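Local coordinates for oxidoreductase, Gfo/Idh/MocA family (Pseudomonas syringae pv. tomato, PDB 3DTY), which probably catalyses a nicotinamide-dependent oxidation or reduction of a substrate not yet identified, and binds magnesium ions, at residues A342-A347 with S357-P362; L73-Q78 with Q87-A92. One frame throughout, in Å; residues are numbered along the deposited sequence.

Contact 2 (73-78 with 87-92) is wholly buried and belongs to the Rossmann domain, whereas contact 1 (342-347 with 357-362) is partly buried and lies in the C-terminal part of the chain. Their centres are about 21 Å apart, yet they meet where Met345 SE lies 3.8 Å from Ala88 CB. Alternation along strand 88-92 puts Ala88 and Val89 on opposite faces of the parallel sheet, so helix 330-349 and helix 72-79 pack against opposite sides of it. Both contacts are apolar. Contact 1 sets a methyl over an aromatic face and joins a helix to a loop; contact 2 gathers a selenomethionine, a phenylalanine and a valine between helix and strand.

Contact 1 (A342-A347 with S357-P362); sequences ALAMDA and SAVRYP
Ala344 on helix 330-349 meets Tyr361 through a CH-pi contact, the one aromatic interaction here. Its CB stands 3.8 Å from the ring centroid and 20° off the ring normal, clearly over the face. The offset is toward the rim, where CE2 and CZ are each 3.6 Å from that CB. Tyr361 takes the position in which CG lies between its backbone N and carbonyl carbon (chi1 76°), and this carries the ring across to the helix. At the ring edge, in its plane, sits Val359 O, a neighbour from the same loop.

The remaining side-chain contacts are aliphatic and belong to the two methyls of Val359. CG1, anti to its own backbone N, faces Ala344 CB at 4.3 Å and also rests by the Ala344 N. CG2, anti to the carbonyl carbon, comes within 4.1 Å of Leu343 CB, so one valine straddles two consecutive helix residues.

At the end of this segment, the backbone of Pro362 is hydrogen-bonded to Val141 of strand 139-141, while Met345 turns toward Ile13, His111 and Val113 in the same sheet. The 6.3 Å separation of the Ala344 and Val359 CA atoms is consistent with the small side chain of Ala344 at the interface. With no polar bond between the two segments, the direct contact rests on van der Waals fit and probably on partial exclusion of water.

Contact 2 (L73-Q78 with Q87-A92); sequences LSMFEQ and QAVSIA
In the Rossmann fold, the connection from strand 40-46 to strand 88-92 passes over strand 13-17 as a beta-alpha-beta crossover, and here its last helix, 72-79, sets Met75 and Phe76 against Val89. The spacing is that of a helix layered on a sheet: the nearest CA atoms, those of Phe76 and Val89, are 9.5 Å apart, and the side chains bridge the gap.

Met75, a selenomethionine, runs toward the strand with CG anti to its backbone N, then bends at chi3 (83°). The bend presents its terminal CE to Val89 CG2 at 4.0 Å, the two side chains crossing at a slant. Phe76 instead sends the far end of its ring, CZ, to within 4.2 Å of Val89 CG1. Val89 therefore divides its branches, one methyl for each helix residue; with CG1 between the backbone N and the carbonyl carbon (chi1 60°), CG2 lies anti to N. The two helix residues also touch each other, Met75 CE lying 3.8 Å from Phe76 CE1, which closes a three-residue cluster.

Around this cluster, Ala104 and Ala105 of helix 98-107 and Leu110 pack on Phe76, and Ala16 of strand 13-17 meets Met75. The backbone of Val89 is hydrogen-bonded to His111 and Val113 of strand 111-114, while Ala88 pairs with Arg14 of strand 13-17 on the other side. Polar backbone pairing thus joins the strand to its neighbours in the sheet, whereas the direct helix-to-strand contact is dispersive and hydrophobic, made by buried side-chain ends.

Contact 1 (A342-A347 with S357-P362)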
loop_
_atom_site.group_PDB
_atom_site.type_symbol
_atom_site.label_atom_id
_atom_site.label_comp_id
_atom_site.label_asym_id
_atom_site.label_seq_id
_atom_site.Cartn_x
_atom_site.Cartn_y
_atom_site.Cartn_z
ATOM N N ALA A 342 20.039 18.115 -24.276
ATOM C CA ALA A 342 19.976 18.767 -25.585
ATOM C C ALA A 342 19.748 20.272 -25.441
ATOM O O ALA A 342 20.332 21.067 -26.174
ATOM C CB ALA A 342 18.864 18.144 -26.433
ATOM N N LEU A 343 18.893 20.660 -24.502
ATOM C CA LEU A 343 18.627 22.077 -24.274
ATOM C C LEU A 343 19.896 22.749 -23.746
ATOM O O LEU A 343 20.225 23.870 -24.135
ATOM C CB LEU A 343 17.475 22.255 -23.273
ATOM C CG LEU A 343 16.084 21.862 -23.785
ATOM C CD1 LEU A 343 15.029 22.039 -22.684
ATOM C CD2 LEU A 343 15.748 22.705 -25.008
ATOM N N ALA A 344 20.617 22.057 -22.872
ATOM C CA ALA A 344 21.846 22.618 -22.315
ATOM C C ALA A 344 22.890 22.784 -23.424
ATOM O O ALA A 344 23.603 23.787 -23.486
ATOM C CB ALA A 344 22.381 21.714 -21.201
HETATM N N MSE A 345 22.966 21.803 -24.313
HETATM C CA MSE A 345 23.921 21.869 -25.409
HETATM C C MSE A 345 23.637 23.061 -26.316
HETATM O O MSE A 345 24.553 23.781 -26.722
HETATM C CB MSE A 345 23.865 20.584 -26.234
HETATM C CG MSE A 345 24.289 19.353 -25.466
HETATM SE SE MSE A 345 24.188 17.761 -26.525
HETATM C CE MSE A 345 24.608 16.458 -25.147
ATOM N N ASP A 346 22.363 23.262 -26.628
ATOM C CA ASP A 346 21.947 24.348 -27.499
ATOM C C ASP A 346 22.182 25.717 -26.877
ATOM O O ASP A 346 22.611 26.646 -27.560
ATOM C CB ASP A 346 20.470 24.196 -27.859
ATOM C CG ASP A 346 20.051 25.125 -28.983
ATOM O OD1 ASP A 346 20.375 24.824 -30.151
ATOM O OD2 ASP A 346 19.396 26.149 -28.708
ATOM N N ALA A 347 21.893 25.849 -25.589
ATOM C CA ALA A 347 22.093 27.124 -24.910
ATOM C C ALA A 347 23.585 27.429 -24.876
ATOM O O ALA A 347 24.003 28.573 -25.079
ATOM C CB ALA A 347 21.542 27.064 -23.497
ATOM N N SER A 357 21.422 28.457 -17.448
ATOM C CA SER A 357 21.122 28.329 -16.025
ATOM C C SER A 357 19.672 27.938 -15.762
ATOM O O SER A 357 19.358 27.393 -14.708
ATOM C CB SER A 357 21.443 29.636 -15.299
ATOM O OG SER A 357 22.827 29.930 -15.386
ATOM N N ALA A 358 18.793 28.215 -16.722
ATOM C CA ALA A 358 17.383 27.878 -16.583
ATOM C C ALA A 358 17.132 26.396 -16.862
ATOM O O ALA A 358 16.024 25.905 -16.656
ATOM C CB ALA A 358 16.553 28.729 -17.523
ATOM N N VAL A 359 18.156 25.688 -17.335
ATOM C CA VAL A 359 18.025 24.263 -17.627
ATOM C C VAL A 359 18.513 23.442 -16.436
ATOM O O VAL A 359 19.714 23.379 -16.165
ATOM C CB VAL A 359 18.846 23.863 -18.872
ATOM C CG1 VAL A 359 18.672 22.379 -19.157
ATOM C CG2 VAL A 359 18.416 24.695 -20.065
ATOM N N ARG A 360 17.573 22.821 -15.728
ATOM C CA ARG A 360 17.891 22.008 -14.556
ATOM C C ARG A 360 18.266 20.605 -15.012
ATOM O O ARG A 360 17.398 19.811 -15.375
ATOM C CB ARG A 360 16.670 21.925 -13.639
ATOM C CG ARG A 360 16.944 22.122 -12.156
ATOM C CD ARG A 360 15.639 22.011 -11.370
ATOM N NE ARG A 360 14.538 22.665 -12.078
ATOM C CZ ARG A 360 14.288 23.970 -12.053
ATOM N NH1 ARG A 360 15.055 24.789 -11.340
ATOM N NH2 ARG A 360 13.284 24.459 -12.769
ATOM N N TYR A 361 19.555 20.296 -14.991
ATOM C CA TYR A 361 20.011 18.984 -15.422
ATOM C C TYR A 361 21.289 18.604 -14.692
ATOM O O TYR A 361 22.022 19.468 -14.209
ATOM C CB TYR A 361 20.284 18.990 -16.929
ATOM C CG TYR A 361 21.579 19.671 -17.322
ATOM C CD1 TYR A 361 22.678 18.927 -17.758
ATOM C CD2 TYR A 361 21.714 21.061 -17.247
ATOM C CE1 TYR A 361 23.881 19.549 -18.108
ATOM C CE2 TYR A 361 22.911 21.691 -17.592
ATOM C CZ TYR A 361 23.988 20.926 -18.020
ATOM O OH TYR A 361 25.176 21.541 -18.344
ATOM N N PRO A 362 21.566 17.297 -14.593
ATOM C CA PRO A 362 22.783 16.854 -13.916
ATOM C C PRO A 362 23.955 17.096 -14.865
ATOM O O PRO A 362 24.194 16.301 -15.776
ATOM C CB PRO A 362 22.524 15.373 -13.675
ATOM C CG PRO A 362 21.694 14.982 -14.864
ATOM C CD PRO A 362 20.733 16.150 -15.002
#

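Contact 2 (L73-Q78 with Q87-A92)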
loop_
_atom_site.group_PDB
_atom_site.type_symbol
_atom_site.label_atom_id
_atom_site.label_comp_id
_atom_site.label_asym_id
_atom_site.label_seq_id
_atom_site.Cartn_x
_atom_site.Cartn_y
_atom_site.Cartn_z
ATOM N N LEU A 73 39.059 7.107 -30.087
ATOM C CA LEU A 73 40.029 8.075 -30.604
ATOM C C LEU A 73 39.938 8.265 -32.118
ATOM O O LEU A 73 39.882 9.394 -32.609
ATOM C CB LEU A 73 41.448 7.663 -30.212
ATOM C CG LEU A 73 42.057 8.566 -29.135
ATOM C CD1 LEU A 73 42.963 7.768 -28.219
ATOM C CD2 LEU A 73 42.809 9.709 -29.809
ATOM N N SER A 74 39.922 7.168 -32.863
ATOM C CA SER A 74 39.821 7.285 -34.308
ATOM C C SER A 74 38.508 7.997 -34.657
ATOM O O SER A 74 38.455 8.810 -35.587
ATOM C CB SER A 74 39.897 5.899 -34.964
ATOM O OG SER A 74 38.978 4.996 -34.382
HETATM N N MSE A 75 37.454 7.708 -33.904
HETATM C CA MSE A 75 36.168 8.356 -34.153
HETATM C C MSE A 75 36.270 9.865 -33.944
HETATM O O MSE A 75 35.905 10.646 -34.819
HETATM C CB MSE A 75 35.070 7.794 -33.237
HETATM C CG MSE A 75 33.754 8.587 -33.328
HETATM SE SE MSE A 75 32.176 7.647 -32.699
HETATM C CE MSE A 75 32.339 7.985 -30.794
ATOM N N PHE A 76 36.773 10.275 -32.783
ATOM C CA PHE A 76 36.894 11.699 -32.491
ATOM C C PHE A 76 37.751 12.421 -33.533
ATOM O O PHE A 76 37.379 13.492 -34.017
ATOM C CB PHE A 76 37.483 11.918 -31.092
ATOM C CG PHE A 76 36.599 11.436 -29.967
ATOM C CD1 PHE A 76 35.268 11.099 -30.200
ATOM C CD2 PHE A 76 37.102 11.321 -28.675
ATOM C CE1 PHE A 76 34.449 10.665 -29.166
ATOM C CE2 PHE A 76 36.290 10.888 -27.630
ATOM C CZ PHE A 76 34.965 10.554 -27.875
ATOM N N GLU A 77 38.894 11.834 -33.879
ATOM C CA GLU A 77 39.802 12.435 -34.859
ATOM C C GLU A 77 39.185 12.612 -36.250
ATOM O O GLU A 77 39.229 13.706 -36.826
ATOM C CB GLU A 77 41.080 11.597 -34.968
ATOM C CG GLU A 77 42.147 11.954 -33.943
ATOM C CD GLU A 77 43.165 10.841 -33.736
ATOM O OE1 GLU A 77 43.443 10.095 -34.703
ATOM O OE2 GLU A 77 43.691 10.720 -32.604
ATOM N N GLN A 78 38.606 11.538 -36.777
ATOM C CA GLN A 78 37.996 11.550 -38.103
ATOM C C GLN A 78 36.685 12.326 -38.193
ATOM O O GLN A 78 36.434 13.024 -39.177
ATOM C CB GLN A 78 37.793 10.108 -38.588
ATOM C CG GLN A 78 39.098 9.437 -39.019
ATOM C CD GLN A 78 38.973 7.938 -39.208
ATOM O OE1 GLN A 78 38.141 7.457 -39.985
ATOM N NE2 GLN A 78 39.809 7.186 -38.498
ATOM N N GLN A 87 28.245 15.971 -32.953
ATOM C CA GLN A 87 28.247 17.159 -32.108
ATOM C C GLN A 87 28.288 16.740 -30.647
ATOM O O GLN A 87 28.709 17.504 -29.777
ATOM C CB GLN A 87 26.981 17.984 -32.347
ATOM C CG GLN A 87 26.908 18.645 -33.705
ATOM C CD GLN A 87 25.512 19.128 -34.027
ATOM O OE1 GLN A 87 24.622 18.335 -34.330
ATOM N NE2 GLN A 87 25.308 20.434 -33.953
ATOM N N ALA A 88 27.848 15.515 -30.384
ATOM C CA ALA A 88 27.804 15.002 -29.023
ATOM C C ALA A 88 28.068 13.502 -28.954
ATOM O O ALA A 88 27.884 12.779 -29.934
ATOM C CB ALA A 88 26.448 15.318 -28.413
ATOM N N VAL A 89 28.498 13.038 -27.786
ATOM C CA VAL A 89 28.777 11.618 -27.601
ATOM C C VAL A 89 28.380 11.122 -26.211
ATOM O O VAL A 89 28.562 11.820 -25.211
ATOM C CB VAL A 89 30.283 11.308 -27.834
ATOM C CG1 VAL A 89 31.142 12.092 -26.850
ATOM C CG2 VAL A 89 30.542 9.826 -27.684
ATOM N N SER A 90 27.816 9.920 -26.166
ATOM C CA SER A 90 27.418 9.305 -24.906
ATOM C C SER A 90 28.374 8.148 -24.660
ATOM O O SER A 90 28.565 7.295 -25.523
ATOM C CB SER A 90 25.977 8.805 -24.985
ATOM O OG SER A 90 25.072 9.898 -24.991
ATOM N N ILE A 91 28.975 8.140 -23.478
ATOM C CA ILE A 91 29.948 7.130 -23.088
ATOM C C ILE A 91 29.267 6.078 -22.220
ATOM O O ILE A 91 28.763 6.388 -21.147
ATOM C CB ILE A 91 31.110 7.794 -22.289
ATOM C CG1 ILE A 91 31.697 8.957 -23.098
ATOM C CG2 ILE A 91 32.196 6.779 -21.975
ATOM C CD1 ILE A 91 32.628 9.850 -22.299
ATOM N N ALA A 92 29.252 4.836 -22.687
ATOM C CA ALA A 92 28.615 3.769 -21.933
ATOM C C ALA A 92 29.558 2.596 -21.693
ATOM O O ALA A 92 29.127 1.468 -21.486
ATOM C CB ALA A 92 27.354 3.300 -22.652
#